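Beta-1,4-galactanase (Humicola insolens, PDB 1HJQ) hydrolyses the beta-1,4-galactosidic linkages of type I arabinogalactans, working as a family 53 glycoside hydrolase of clan GH-A. Local coordinates at residues Val130-Glu135 with Ile175-Asp180; Phe206-Val211 with Glu240-Glu245; Ile136-Leu141 with Gln188-Thr193; Arg45-Val50 with Asn79-Asp84. All blocks are in the same frame, centred on the assembly; numbering follows the deposited sequence.

Interaction 1. Residues Val130-Glu135 with Ile175-Asp180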
loop_
_atom_site.group_PDB
_atom_site.type_symbol
_atom_site.label_atom_id
_atom_site.label_comp_id
_atom_site.label_asym_id
_atom_site.label_seq_id
_atom_site.Cartn_x
_atom_site.Cartn_y
_atom_site.Cartn_z
ATOM N N VAL A 130 4.344 -8.038 3.184
ATOM C CA VAL A 130 2.937 -8.365 3.387
ATOM C C VAL A 130 2.364 -7.438 4.447
ATOM O O VAL A 130 2.873 -7.385 5.567
ATOM C CB VAL A 130 2.729 -9.805 3.915
ATOM C CG1 VAL A 130 1.246 -10.138 3.929
ATOM C CG2 VAL A 130 3.475 -10.794 3.064
ATOM N N SER A 131 1.323 -6.693 4.100
ATOM C CA SER A 131 0.700 -5.832 5.094
ATOM C C SER A 131 -0.521 -6.597 5.568
ATOM O O SER A 131 -1.344 -7.032 4.764
ATOM C CB SER A 131 0.283 -4.473 4.504
ATOM O OG SER A 131 -0.863 -4.580 3.682
ATOM N N ILE A 132 -0.615 -6.803 6.874
ATOM C CA ILE A 132 -1.751 -7.510 7.415
ATOM C C ILE A 132 -2.865 -6.497 7.660
ATOM O O ILE A 132 -3.150 -6.107 8.791
ATOM C CB ILE A 132 -1.362 -8.237 8.710
ATOM C CG1 ILE A 132 -0.511 -7.319 9.591
ATOM C CG2 ILE A 132 -0.584 -9.499 8.373
ATOM C CD1 ILE A 132 -0.137 -7.928 10.924
ATOM N N GLY A 133 -3.484 -6.062 6.571
ATOM C CA GLY A 133 -4.554 -5.089 6.656
ATOM C C GLY A 133 -4.230 -3.909 5.765
ATOM O O GLY A 133 -3.102 -3.800 5.274
ATOM N N ASN A 134 -5.210 -3.032 5.549
ATOM C CA ASN A 134 -5.012 -1.848 4.715
ATOM C C ASN A 134 -5.552 -0.599 5.411
ATOM O O ASN A 134 -6.763 -0.465 5.598
ATOM C CB ASN A 134 -5.723 -2.009 3.376
ATOM C CG ASN A 134 -5.387 -0.886 2.408
ATOM O OD1 ASN A 134 -4.299 -0.861 1.831
ATOM N ND2 ASN A 134 -6.315 0.061 2.244
ATOM N N GLU A 135 -4.658 0.318 5.771
ATOM C CA GLU A 135 -5.050 1.550 6.454
ATOM C C GLU A 135 -5.986 1.201 7.612
ATOM O O GLU A 135 -7.086 1.748 7.716
ATOM C CB GLU A 135 -5.767 2.511 5.490
ATOM C CG GLU A 135 -4.941 2.964 4.293
ATOM C CD GLU A 135 -5.528 4.193 3.589
ATOM O OE1 GLU A 135 -6.740 4.199 3.288
ATOM O OE2 GLU A 135 -4.776 5.156 3.328
ATOM N N ILE A 175 6.704 -8.456 7.593
ATOM C CA ILE A 175 5.315 -8.236 7.942
ATOM C C ILE A 175 5.126 -6.762 8.258
ATOM O O ILE A 175 5.859 -6.191 9.063
ATOM C CB ILE A 175 4.920 -9.114 9.134
ATOM C CG1 ILE A 175 5.164 -10.584 8.767
ATOM C CG2 ILE A 175 3.461 -8.874 9.492
ATOM C CD1 ILE A 175 5.058 -11.557 9.930
ATOM N N MET A 176 4.140 -6.156 7.608
ATOM C CA MET A 176 3.872 -4.736 7.770
ATOM C C MET A 176 2.479 -4.394 8.296
ATOM O O MET A 176 1.500 -5.066 7.984
ATOM C CB MET A 176 4.075 -4.027 6.421
ATOM C CG MET A 176 3.644 -2.571 6.407
ATOM S SD MET A 176 3.412 -1.925 4.749
ATOM C CE MET A 176 5.125 -1.834 4.169
ATOM N N VAL A 177 2.414 -3.345 9.110
ATOM C CA VAL A 177 1.153 -2.842 9.643
ATOM C C VAL A 177 0.996 -1.506 8.928
ATOM O O VAL A 177 1.885 -0.655 8.971
ATOM C CB VAL A 177 1.200 -2.642 11.175
ATOM C CG1 VAL A 177 -0.038 -1.865 11.636
ATOM C CG2 VAL A 177 1.240 -4.004 11.865
ATOM N N HIS A 178 -0.134 -1.352 8.248
ATOM C CA HIS A 178 -0.417 -0.168 7.451
ATOM C C HIS A 178 -1.502 0.735 8.029
ATOM O O HIS A 178 -2.638 0.310 8.243
ATOM C CB HIS A 178 -0.788 -0.625 6.031
ATOM C CG HIS A 178 -1.217 0.481 5.117
ATOM N ND1 HIS A 178 -0.881 1.799 5.331
ATOM C CD2 HIS A 178 -1.935 0.455 3.969
ATOM C CE1 HIS A 178 -1.376 2.541 4.355
ATOM N NE2 HIS A 178 -2.019 1.749 3.516
ATOM N N LEU A 179 -1.126 1.984 8.278
ATOM C CA LEU A 179 -2.030 2.997 8.816
ATOM C C LEU A 179 -2.023 4.165 7.845
ATOM O O LEU A 179 -1.038 4.370 7.140
ATOM C CB LEU A 179 -1.533 3.479 10.179
ATOM C CG LEU A 179 -1.967 2.785 11.471
ATOM C CD1 LEU A 179 -1.893 1.293 11.338
ATOM C CD2 LEU A 179 -1.076 3.270 12.602
ATOM N N ASP A 180 -3.109 4.928 7.798
ATOM C CA ASP A 180 -3.170 6.084 6.909
ATOM C C ASP A 180 -2.652 7.292 7.692
ATOM O O ASP A 180 -2.251 7.145 8.846
ATOM C CB ASP A 180 -4.612 6.309 6.416
ATOM C CG ASP A 180 -5.499 7.027 7.439
ATOM O OD1 ASP A 180 -5.526 6.619 8.624
ATOM O OD2 ASP A 180 -6.182 8.000 7.038
#
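V130 and M176 are tied through their backbones: M176 N donates to V130 O at 2.7 Å, and M176 O accepts from I132 N at 3.0 Å, nearly in line with its C=O bond (171°). This parallel ladder pairs V130 with I175 and S131 with M176. On the helix side I132 CD1 reaches I175 CG2 at 4.0 Å and touches V177; helix 150-165 packs against both isoleucines. The strands are the fourth and fifth of the TIM barrel. Polar groups gather at the C-terminal ends, where clan GH-A enzymes keep their proton donor, here E135. With CG anti to the backbone N (chi1 175°), the H178 ring lies under E135 N, which stands 3.2 Å above its plane. N134 OD1 sits in plane at the ring's edge, 3.4 Å from H178 CD2, while N134 ND2 bonds A87 O. E135 CG runs alongside, 3.3 Å from H178 NE2; E135 OE2 bonds S212, and H178 NE2 bonds the nucleophile E245.

Interaction 2. Residues Phe206-Val211 with Glu240-Glu245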
loop_
_atom_site.group_PDB
_atom_site.type_symbol
_atom_site.label_atom_id
_atom_site.label_comp_id
_atom_site.label_asym_id
_atom_site.label_seq_id
_atom_site.Cartn_x
_atom_site.Cartn_y
_atom_site.Cartn_z
ATOM N N PHE A 206 5.863 -8.238 13.914
ATOM C CA PHE A 206 5.898 -7.483 12.668
ATOM C C PHE A 206 7.235 -6.819 12.434
ATOM O O PHE A 206 8.028 -6.663 13.353
ATOM C CB PHE A 206 4.759 -6.457 12.596
ATOM C CG PHE A 206 4.910 -5.290 13.521
ATOM C CD1 PHE A 206 4.888 -5.464 14.898
ATOM C CD2 PHE A 206 4.986 -3.999 13.009
ATOM C CE1 PHE A 206 4.931 -4.361 15.754
ATOM C CE2 PHE A 206 5.030 -2.899 13.850
ATOM C CZ PHE A 206 4.999 -3.081 15.226
ATOM N N ASP A 207 7.481 -6.425 11.193
ATOM C CA ASP A 207 8.760 -5.828 10.833
ATOM C C ASP A 207 8.674 -4.426 10.260
ATOM O O ASP A 207 9.613 -3.640 10.377
ATOM C CB ASP A 207 9.458 -6.732 9.819
ATOM C CG ASP A 207 9.387 -8.196 10.208
ATOM O OD1 ASP A 207 9.941 -8.556 11.266
ATOM O OD2 ASP A 207 8.771 -8.983 9.462
ATOM N N MET A 208 7.552 -4.108 9.637
ATOM C CA MET A 208 7.416 -2.799 9.030
ATOM C C MET A 208 6.185 -2.041 9.473
ATOM O O MET A 208 5.202 -2.615 9.943
ATOM C CB MET A 208 7.379 -2.919 7.498
ATOM C CG MET A 208 8.572 -3.631 6.869
ATOM S SD MET A 208 8.533 -3.598 5.054
ATOM C CE MET A 208 9.175 -1.962 4.750
ATOM N N MET A 209 6.273 -0.729 9.320
ATOM C CA MET A 209 5.186 0.170 9.615
ATOM C C MET A 209 5.082 0.988 8.335
ATOM O O MET A 209 6.001 1.747 7.995
ATOM C CB MET A 209 5.512 1.065 10.810
ATOM C CG MET A 209 5.414 0.359 12.154
ATOM S SD MET A 209 5.685 1.487 13.552
ATOM C CE MET A 209 5.536 0.362 14.968
ATOM N N GLY A 210 3.985 0.786 7.605
ATOM C CA GLY A 210 3.764 1.514 6.367
ATOM C C GLY A 210 2.750 2.618 6.598
ATOM O O GLY A 210 1.914 2.499 7.489
ATOM N N VAL A 211 2.819 3.692 5.811
ATOM C CA VAL A 211 1.883 4.800 5.969
ATOM C C VAL A 211 1.436 5.400 4.652
ATOM O O VAL A 211 2.168 5.398 3.670
ATOM C CB VAL A 211 2.485 5.957 6.801
ATOM C CG1 VAL A 211 2.984 5.438 8.125
ATOM C CG2 VAL A 211 3.607 6.639 6.028
ATOM N N GLU A 240 11.210 -0.865 10.380
ATOM C CA GLU A 240 11.494 -0.201 9.105
ATOM C C GLU A 240 10.203 0.521 8.709
ATOM O O GLU A 240 9.096 0.045 8.979
ATOM C CB GLU A 240 11.882 -1.204 8.016
ATOM C CG GLU A 240 13.213 -1.901 8.236
ATOM C CD GLU A 240 13.686 -2.648 6.998
ATOM O OE1 GLU A 240 12.910 -3.466 6.465
ATOM O OE2 GLU A 240 14.832 -2.416 6.555
ATOM N N VAL A 241 10.347 1.669 8.066
ATOM C CA VAL A 241 9.190 2.464 7.689
ATOM C C VAL A 241 9.095 2.702 6.185
ATOM O O VAL A 241 10.091 2.593 5.464
ATOM C CB VAL A 241 9.245 3.813 8.434
ATOM C CG1 VAL A 241 8.206 4.744 7.911
ATOM C CG2 VAL A 241 9.028 3.586 9.907
ATOM N N ALA A 242 7.898 3.033 5.710
ATOM C CA ALA A 242 7.715 3.285 4.289
ATOM C C ALA A 242 6.378 3.923 3.961
ATOM O O ALA A 242 5.376 3.690 4.642
ATOM C CB ALA A 242 7.856 1.979 3.505
ATOM N N VAL A 243 6.378 4.748 2.921
ATOM C CA VAL A 243 5.151 5.374 2.454
ATOM C C VAL A 243 4.647 4.365 1.438
ATOM O O VAL A 243 5.255 4.172 0.380
ATOM C CB VAL A 243 5.417 6.710 1.754
ATOM C CG1 VAL A 243 4.183 7.148 0.998
ATOM C CG2 VAL A 243 5.804 7.756 2.778
ATOM N N VAL A 244 3.554 3.695 1.773
ATOM C CA VAL A 244 3.011 2.680 0.891
ATOM C C VAL A 244 1.914 3.207 -0.024
ATOM O O VAL A 244 1.349 2.456 -0.820
ATOM C CB VAL A 244 2.493 1.484 1.714
ATOM C CG1 VAL A 244 3.622 0.939 2.562
ATOM C CG2 VAL A 244 1.351 1.905 2.598
ATOM N N GLU A 245 1.637 4.504 0.077
ATOM C CA GLU A 245 0.609 5.134 -0.738
ATOM C C GLU A 245 0.765 6.647 -0.845
ATOM O O GLU A 245 0.823 7.351 0.167
ATOM C CB GLU A 245 -0.773 4.861 -0.157
ATOM C CG GLU A 245 -1.416 3.569 -0.555
ATOM C CD GLU A 245 -2.824 3.473 -0.008
ATOM O OE1 GLU A 245 -3.577 4.465 -0.131
ATOM O OE2 GLU A 245 -3.183 2.413 0.543
#
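M208 and E240 are paired side by side in a parallel ladder, and the M208 side chain can be traced along the neighbouring strand. Its CB lies 3.7 Å from E240 O, the carbonyl that accepts a bond from M209 N at 2.9 Å. CG comes next, 4.3 Å from E240 CB. At SD the chain turns (chi3 81°), and the bend carries CE to A242 CB at 4.3 Å, so one thioether spans two residues of strand 240-245; M176 and K174 also touch it. Further along the same face G210 has no side chain, and V244 CG1 settles 3.9 Å from G210 CA. The reverse face carries M209, V211, V241 and V243; V211 CG2 meets V243 CG2 at 4.1 Å, and helix 223-237 covers M209 and V241. Five backbone bonds alternate between the strands, from E240 N to D207 O through to V244 N to V211 O at 2.9 Å. The segment runs on to E245, whose OE1 bonds Y214. Adjacent parallel strands joined through helix 223-237, their axes 34° apart, form a beta-alpha-beta unit of the TIM barrel, with the nucleophile near the C-terminal end of the seventh strand, as in clan GH-A.

Interaction 3. Residues Ile136-Leu141 with Gln188-Thr193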
loop_
_atom_site.group_PDB
_atom_site.type_symbol
_atom_site.label_atom_id
_atom_site.label_comp_id
_atom_site.label_asym_id
_atom_site.label_seq_id
_atom_site.Cartn_x
_atom_site.Cartn_y
_atom_site.Cartn_z
ATOM N N ILE A 136 -5.545 0.286 8.471
ATOM C CA ILE A 136 -6.346 -0.151 9.607
ATOM C C ILE A 136 -6.320 0.793 10.815
ATOM O O ILE A 136 -6.411 0.344 11.953
ATOM C CB ILE A 136 -5.926 -1.571 10.062
ATOM C CG1 ILE A 136 -4.430 -1.602 10.410
ATOM C CG2 ILE A 136 -6.236 -2.570 8.956
ATOM C CD1 ILE A 136 -3.906 -2.973 10.872
ATOM N N THR A 137 -6.229 2.097 10.559
ATOM C CA THR A 137 -6.194 3.096 11.624
ATOM C C THR A 137 -7.364 2.979 12.599
ATOM O O THR A 137 -7.203 3.207 13.797
ATOM C CB THR A 137 -6.216 4.513 11.061
ATOM O OG1 THR A 137 -5.269 4.621 9.993
ATOM C CG2 THR A 137 -5.869 5.502 12.147
ATOM N N GLN A 138 -8.547 2.662 12.083
ATOM C CA GLN A 138 -9.719 2.504 12.941
ATOM C C GLN A 138 -9.966 1.011 13.133
ATOM O O GLN A 138 -11.098 0.575 13.365
ATOM C CB GLN A 138 -10.959 3.159 12.319
ATOM C CG GLN A 138 -10.886 4.680 12.183
ATOM C CD GLN A 138 -10.419 5.376 13.462
ATOM O OE1 GLN A 138 -10.990 5.184 14.539
ATOM N NE2 GLN A 138 -9.376 6.196 13.342
ATOM N N GLY A 139 -8.892 0.235 13.022
ATOM C CA GLY A 139 -8.999 -1.201 13.190
ATOM C C GLY A 139 -9.361 -1.932 11.907
ATOM O O GLY A 139 -9.351 -1.346 10.824
ATOM N N LEU A 140 -9.682 -3.217 12.044
ATOM C CA LEU A 140 -10.043 -4.057 10.908
ATOM C C LEU A 140 -11.094 -5.066 11.335
ATOM O O LEU A 140 -11.404 -5.180 12.519
ATOM C CB LEU A 140 -8.817 -4.815 10.392
ATOM C CG LEU A 140 -8.247 -5.929 11.278
ATOM C CD1 LEU A 140 -7.223 -6.724 10.492
ATOM C CD2 LEU A 140 -7.610 -5.352 12.525
ATOM N N LEU A 141 -11.636 -5.793 10.361
ATOM C CA LEU A 141 -12.643 -6.819 10.614
ATOM C C LEU A 141 -13.724 -6.405 11.612
ATOM O O LEU A 141 -13.915 -7.051 12.646
ATOM C CB LEU A 141 -11.942 -8.096 11.085
ATOM C CG LEU A 141 -11.108 -8.742 9.974
ATOM C CD1 LEU A 141 -10.258 -9.881 10.519
ATOM C CD2 LEU A 141 -12.047 -9.229 8.874
ATOM N N GLN A 188 -0.420 7.851 14.712
ATOM C CA GLN A 188 0.544 6.739 14.669
ATOM C C GLN A 188 0.949 6.246 16.063
ATOM O O GLN A 188 1.152 5.040 16.275
ATOM C CB GLN A 188 1.818 7.144 13.960
ATOM C CG GLN A 188 1.659 7.654 12.513
ATOM C CD GLN A 188 0.822 6.747 11.616
ATOM O OE1 GLN A 188 0.925 5.506 11.651
ATOM N NE2 GLN A 188 0.010 7.374 10.776
ATOM N N ASN A 189 1.068 7.196 16.998
ATOM C CA ASN A 189 1.463 6.950 18.389
ATOM C C ASN A 189 0.304 6.327 19.165
ATOM O O ASN A 189 0.493 5.302 19.813
ATOM C CB ASN A 189 1.937 8.271 19.060
ATOM C CG ASN A 189 2.507 8.051 20.467
ATOM O OD1 ASN A 189 2.826 6.920 20.835
ATOM N ND2 ASN A 189 2.656 9.132 21.245
ATOM N N TRP A 190 -0.868 6.962 19.124
ATOM C CA TRP A 190 -2.078 6.464 19.785
ATOM C C TRP A 190 -2.367 5.003 19.393
ATOM O O TRP A 190 -2.555 4.122 20.237
ATOM C CB TRP A 190 -3.238 7.371 19.367
ATOM C CG TRP A 190 -4.607 6.819 19.520
ATOM C CD1 TRP A 190 -5.323 6.731 20.670
ATOM C CD2 TRP A 190 -5.469 6.354 18.469
ATOM N NE1 TRP A 190 -6.583 6.251 20.408
ATOM C CE2 TRP A 190 -6.699 6.011 19.064
ATOM C CE3 TRP A 190 -5.321 6.198 17.084
ATOM C CZ2 TRP A 190 -7.784 5.520 18.321
ATOM C CZ3 TRP A 190 -6.406 5.707 16.340
ATOM C CH2 TRP A 190 -7.618 5.377 16.966
ATOM N N TRP A 191 -2.400 4.753 18.095
ATOM C CA TRP A 191 -2.673 3.420 17.595
ATOM C C TRP A 191 -1.697 2.345 18.081
ATOM O O TRP A 191 -2.086 1.413 18.794
ATOM C CB TRP A 191 -2.677 3.419 16.070
ATOM C CG TRP A 191 -3.385 2.238 15.514
ATOM C CD1 TRP A 191 -4.719 2.139 15.234
ATOM C CD2 TRP A 191 -2.812 0.969 15.188
ATOM N NE1 TRP A 191 -5.013 0.889 14.749
ATOM C CE2 TRP A 191 -3.858 0.148 14.709
ATOM C CE3 TRP A 191 -1.516 0.443 15.255
ATOM C CZ2 TRP A 191 -3.649 -1.169 14.296
ATOM C CZ3 TRP A 191 -1.309 -0.858 14.848
ATOM C CH2 TRP A 191 -2.371 -1.653 14.373
ATOM N N TYR A 192 -0.432 2.462 17.687
ATOM C CA TYR A 192 0.564 1.467 18.076
ATOM C C TYR A 192 0.674 1.291 19.587
ATOM O O TYR A 192 0.803 0.167 20.082
ATOM C CB TYR A 192 1.929 1.822 17.469
ATOM C CG TYR A 192 2.022 1.537 15.980
ATOM C CD1 TYR A 192 2.047 0.219 15.497
ATOM C CD2 TYR A 192 2.074 2.577 15.053
ATOM C CE1 TYR A 192 2.125 -0.050 14.135
ATOM C CE2 TYR A 192 2.150 2.324 13.687
ATOM C CZ TYR A 192 2.177 1.008 13.231
ATOM O OH TYR A 192 2.272 0.755 11.877
ATOM N N THR A 193 0.614 2.394 20.322
ATOM C CA THR A 193 0.697 2.324 21.769
ATOM C C THR A 193 -0.412 1.415 22.296
ATOM O O THR A 193 -0.159 0.436 23.003
ATOM C CB THR A 193 0.545 3.722 22.402
ATOM O OG1 THR A 193 1.707 4.507 22.101
ATOM C CG2 THR A 193 0.370 3.611 23.926
#
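W191 meets the 136-141 loop with the pyrrole edge of its indole: T137 O lies near the ring plane, 3.1 Å from W191 CD1, and I136 O approaches obliquely, 3.2 Å from W191 NE1. On the benzo side I136 CD1 packs against W191 CZ2 at 3.9 Å. W190 touches the loop alongside, its CZ3 3.7 Å from T137 O, while the Q138 amide, turned only 20° from the W190 ring plane, brings NE2 to 4.1 Å from W190 CH2. Both tryptophans have CG anti to the backbone N (chi1 160° for W190, -161° for W191), which sends the two indoles off the helix toward the loop. The contact joins the loop that follows the fourth barrel strand, just past the proton donor, to helix 185-198 on the outside of the TIM barrel. An alanine in place of W191 is likely to leave I136 CD1 facing a gap and the I136 and T137 carbonyls without the indole beside them. In the next shell G139 N bonds I136 O at 2.7 Å, closing a tight turn. T137 OG1 is held by D180, and Q138 OE1 by T147. W150 meets both tryptophans edge-to-face, L157 packs on I136 and W191, and W191 CE3 rests 3.6 Å above the ring plane of its neighbour Y192.

Interaction 4. Residues Arg45-Val50 with Asn79-Asp84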
loop_
_atom_site.group_PDB
_atom_site.type_symbol
_atom_site.label_atom_id
_atom_site.label_comp_id
_atom_site.label_asym_id
_atom_site.label_seq_id
_atom_site.Cartn_x
_atom_site.Cartn_y
_atom_site.Cartn_z
ATOM N N ARG A 45 2.947 -3.299 -5.626
ATOM C CA ARG A 45 2.066 -3.528 -4.489
ATOM C C ARG A 45 0.756 -4.039 -5.075
ATOM O O ARG A 45 0.249 -3.478 -6.042
ATOM C CB ARG A 45 1.852 -2.212 -3.741
ATOM C CG ARG A 45 0.925 -2.265 -2.534
ATOM C CD ARG A 45 0.920 -0.906 -1.858
ATOM N NE ARG A 45 0.030 -0.819 -0.707
ATOM C CZ ARG A 45 -1.197 -0.307 -0.739
ATOM N NH1 ARG A 45 -1.700 0.169 -1.869
ATOM N NH2 ARG A 45 -1.917 -0.260 0.369
ATOM N N GLN A 46 0.217 -5.114 -4.512
ATOM C CA GLN A 46 -1.032 -5.674 -5.019
ATOM C C GLN A 46 -2.039 -5.871 -3.890
ATOM O O GLN A 46 -1.719 -6.461 -2.861
ATOM C CB GLN A 46 -0.766 -7.017 -5.720
ATOM C CG GLN A 46 0.215 -6.945 -6.910
ATOM C CD GLN A 46 0.352 -8.278 -7.641
ATOM O OE1 GLN A 46 1.080 -8.389 -8.623
ATOM N NE2 GLN A 46 -0.354 -9.296 -7.155
ATOM N N ARG A 47 -3.251 -5.364 -4.073
ATOM C CA ARG A 47 -4.276 -5.514 -3.053
ATOM C C ARG A 47 -4.964 -6.870 -3.203
ATOM O O ARG A 47 -5.205 -7.331 -4.316
ATOM C CB ARG A 47 -5.298 -4.377 -3.153
ATOM C CG ARG A 47 -5.856 -4.139 -4.547
ATOM C CD ARG A 47 -7.079 -3.221 -4.494
ATOM N NE ARG A 47 -7.524 -2.820 -5.825
ATOM C CZ ARG A 47 -6.914 -1.894 -6.558
ATOM N NH1 ARG A 47 -5.841 -1.279 -6.076
ATOM N NH2 ARG A 47 -7.368 -1.584 -7.763
ATOM N N VAL A 48 -5.270 -7.507 -2.075
ATOM C CA VAL A 48 -5.914 -8.812 -2.082
ATOM C C VAL A 48 -7.211 -8.815 -1.285
ATOM O O VAL A 48 -7.216 -8.496 -0.096
ATOM C CB VAL A 48 -4.986 -9.880 -1.488
ATOM C CG1 VAL A 48 -5.602 -11.261 -1.645
ATOM C CG2 VAL A 48 -3.636 -9.810 -2.159
ATOM N N TRP A 49 -8.309 -9.167 -1.952
ATOM C CA TRP A 49 -9.620 -9.234 -1.312
ATOM C C TRP A 49 -10.031 -10.693 -1.155
ATOM O O TRP A 49 -9.674 -11.542 -1.983
ATOM C CB TRP A 49 -10.669 -8.479 -2.139
ATOM C CG TRP A 49 -10.419 -7.001 -2.228
ATOM C CD1 TRP A 49 -9.488 -6.280 -1.529
ATOM C CD2 TRP A 49 -11.117 -6.059 -3.050
ATOM N NE1 TRP A 49 -9.565 -4.952 -1.868
ATOM C CE2 TRP A 49 -10.558 -4.787 -2.797
ATOM C CE3 TRP A 49 -12.164 -6.164 -3.976
ATOM C CZ2 TRP A 49 -11.011 -3.628 -3.437
ATOM C CZ3 TRP A 49 -12.614 -5.012 -4.611
ATOM C CH2 TRP A 49 -12.038 -3.762 -4.338
ATOM N N VAL A 50 -10.780 -10.974 -0.089
ATOM C CA VAL A 50 -11.241 -12.324 0.225
ATOM C C VAL A 50 -12.174 -12.901 -0.845
ATOM O O VAL A 50 -11.740 -13.675 -1.700
ATOM C CB VAL A 50 -11.955 -12.345 1.602
ATOM C CG1 VAL A 50 -12.258 -13.776 2.025
ATOM C CG2 VAL A 50 -11.080 -11.664 2.647
ATOM N N ASN A 79 -0.762 -6.757 -0.321
ATOM C CA ASN A 79 -1.551 -5.881 0.532
ATOM C C ASN A 79 -2.925 -6.473 0.843
ATOM O O ASN A 79 -3.863 -6.322 0.060
ATOM C CB ASN A 79 -1.682 -4.532 -0.185
ATOM C CG ASN A 79 -2.750 -3.632 0.405
ATOM O OD1 ASN A 79 -3.363 -2.864 -0.325
ATOM N ND2 ASN A 79 -2.967 -3.705 1.714
ATOM N N PHE A 80 -3.030 -7.149 1.985
ATOM C CA PHE A 80 -4.280 -7.765 2.430
ATOM C C PHE A 80 -5.255 -6.717 2.927
ATOM O O PHE A 80 -4.889 -5.894 3.757
ATOM C CB PHE A 80 -4.036 -8.731 3.595
ATOM C CG PHE A 80 -3.551 -10.086 3.181
ATOM C CD1 PHE A 80 -4.296 -10.866 2.298
ATOM C CD2 PHE A 80 -2.356 -10.592 3.678
ATOM C CE1 PHE A 80 -3.857 -12.127 1.915
ATOM C CE2 PHE A 80 -1.911 -11.853 3.298
ATOM C CZ PHE A 80 -2.666 -12.620 2.412
ATOM N N HIS A 81 -6.488 -6.746 2.435
ATOM C CA HIS A 81 -7.493 -5.806 2.906
ATOM C C HIS A 81 -8.375 -6.525 3.919
ATOM O O HIS A 81 -9.110 -5.891 4.676
ATOM C CB HIS A 81 -8.371 -5.284 1.762
ATOM C CG HIS A 81 -7.740 -4.188 0.963
ATOM N ND1 HIS A 81 -8.435 -3.064 0.566
ATOM C CD2 HIS A 81 -6.487 -4.049 0.469
ATOM C CE1 HIS A 81 -7.637 -2.281 -0.137
ATOM N NE2 HIS A 81 -6.451 -2.856 -0.211
ATOM N N TYR A 82 -8.290 -7.851 3.929
ATOM C CA TYR A 82 -9.089 -8.677 4.831
ATOM C C TYR A 82 -10.546 -8.261 4.791
ATOM O O TYR A 82 -11.189 -8.069 5.824
ATOM C CB TYR A 82 -8.559 -8.586 6.262
ATOM C CG TYR A 82 -7.183 -9.184 6.422
ATOM C CD1 TYR A 82 -6.871 -10.415 5.834
ATOM C CD2 TYR A 82 -6.208 -8.548 7.185
ATOM C CE1 TYR A 82 -5.632 -11.000 6.006
ATOM C CE2 TYR A 82 -4.963 -9.125 7.367
ATOM C CZ TYR A 82 -4.681 -10.355 6.775
ATOM O OH TYR A 82 -3.456 -10.960 6.975
ATOM N N SER A 83 -11.052 -8.128 3.570
ATOM C CA SER A 83 -12.426 -7.738 3.322
ATOM C C SER A 83 -12.784 -8.202 1.905
ATOM O O SER A 83 -11.893 -8.551 1.128
ATOM C CB SER A 83 -12.543 -6.218 3.436
ATOM O OG SER A 83 -13.881 -5.792 3.294
ATOM N N ASP A 84 -14.073 -8.228 1.565
ATOM C CA ASP A 84 -14.459 -8.643 0.217
ATOM C C ASP A 84 -14.291 -7.448 -0.697
ATOM O O ASP A 84 -14.147 -7.584 -1.907
ATOM C CB ASP A 84 -15.923 -9.091 0.158
ATOM C CG ASP A 84 -16.163 -10.419 0.844
ATOM O OD1 ASP A 84 -15.195 -11.192 1.018
ATOM O OD2 ASP A 84 -17.335 -10.691 1.191
HETATM O O HOH W 1 -4.976 -0.305 -0.996
HETATM O O HOH W 2 -7.430 -9.783 2.041
#
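N79 N donates to Q46 O at 2.7 Å and V48 N to N79 O at 2.8 Å, a parallel ladder between the second and third strands of the TIM barrel, which helix 59-71 connects as a beta-alpha-beta unit. V48 O then takes H81 N at 3.2 Å along a nearly straight N-H (167°). A water lies between V48 and Y82: it accepts from Y82 N at 2.8 Å, whereas its link to V48 O is modelled very short and is uncertain. Further on, the chains meet again at V50 N and S83 O, a hydrogen bond of 2.9 Å. W49 turns its pyrrole edge to the face of H81, with NE1 3.2 Å above the imidazole plane and the two planes 60° apart, a T-shaped pair. The other end of the W49 indole brings CE3 to 3.2 Å from D84 O. A leucine at W49 would probably lose this edge-to-face partner, leaving the H81 ring less restrained against turning. H81 is also held by A87 through its ND1. Within the barrel mouth the extended R45 side chain stacks its guanidinium over the N79 amide, the planes 22° apart. R45 is also salt-bridged to D8 and E245, so its charge is probably shared between the nucleophile and a second carboxylate.

Overall arrangement
Interactions 1, 2 and 4 each join adjacent strands of one barrel, and all three lie in its core. Interaction 3 sits farther out, about 16 Å from the chain centre, and joins a loop to a helix by aromatic edges rather than a ladder. Interactions 1 and 2 are joined through neighbouring strands 174-179 and 208-212. Interactions 1 and 3 are linked where I136 N meets H178 O. Chemistry also changes along the barrel axis: interaction 2 is apolar through its middle, with charged residues at both ends, whereas interactions 1 and 4 are polar at their C-terminal ends. There R45, N79, N134, H178, E135 and E245 converge, although the centres of interactions 2 and 4 are about 16 Å apart.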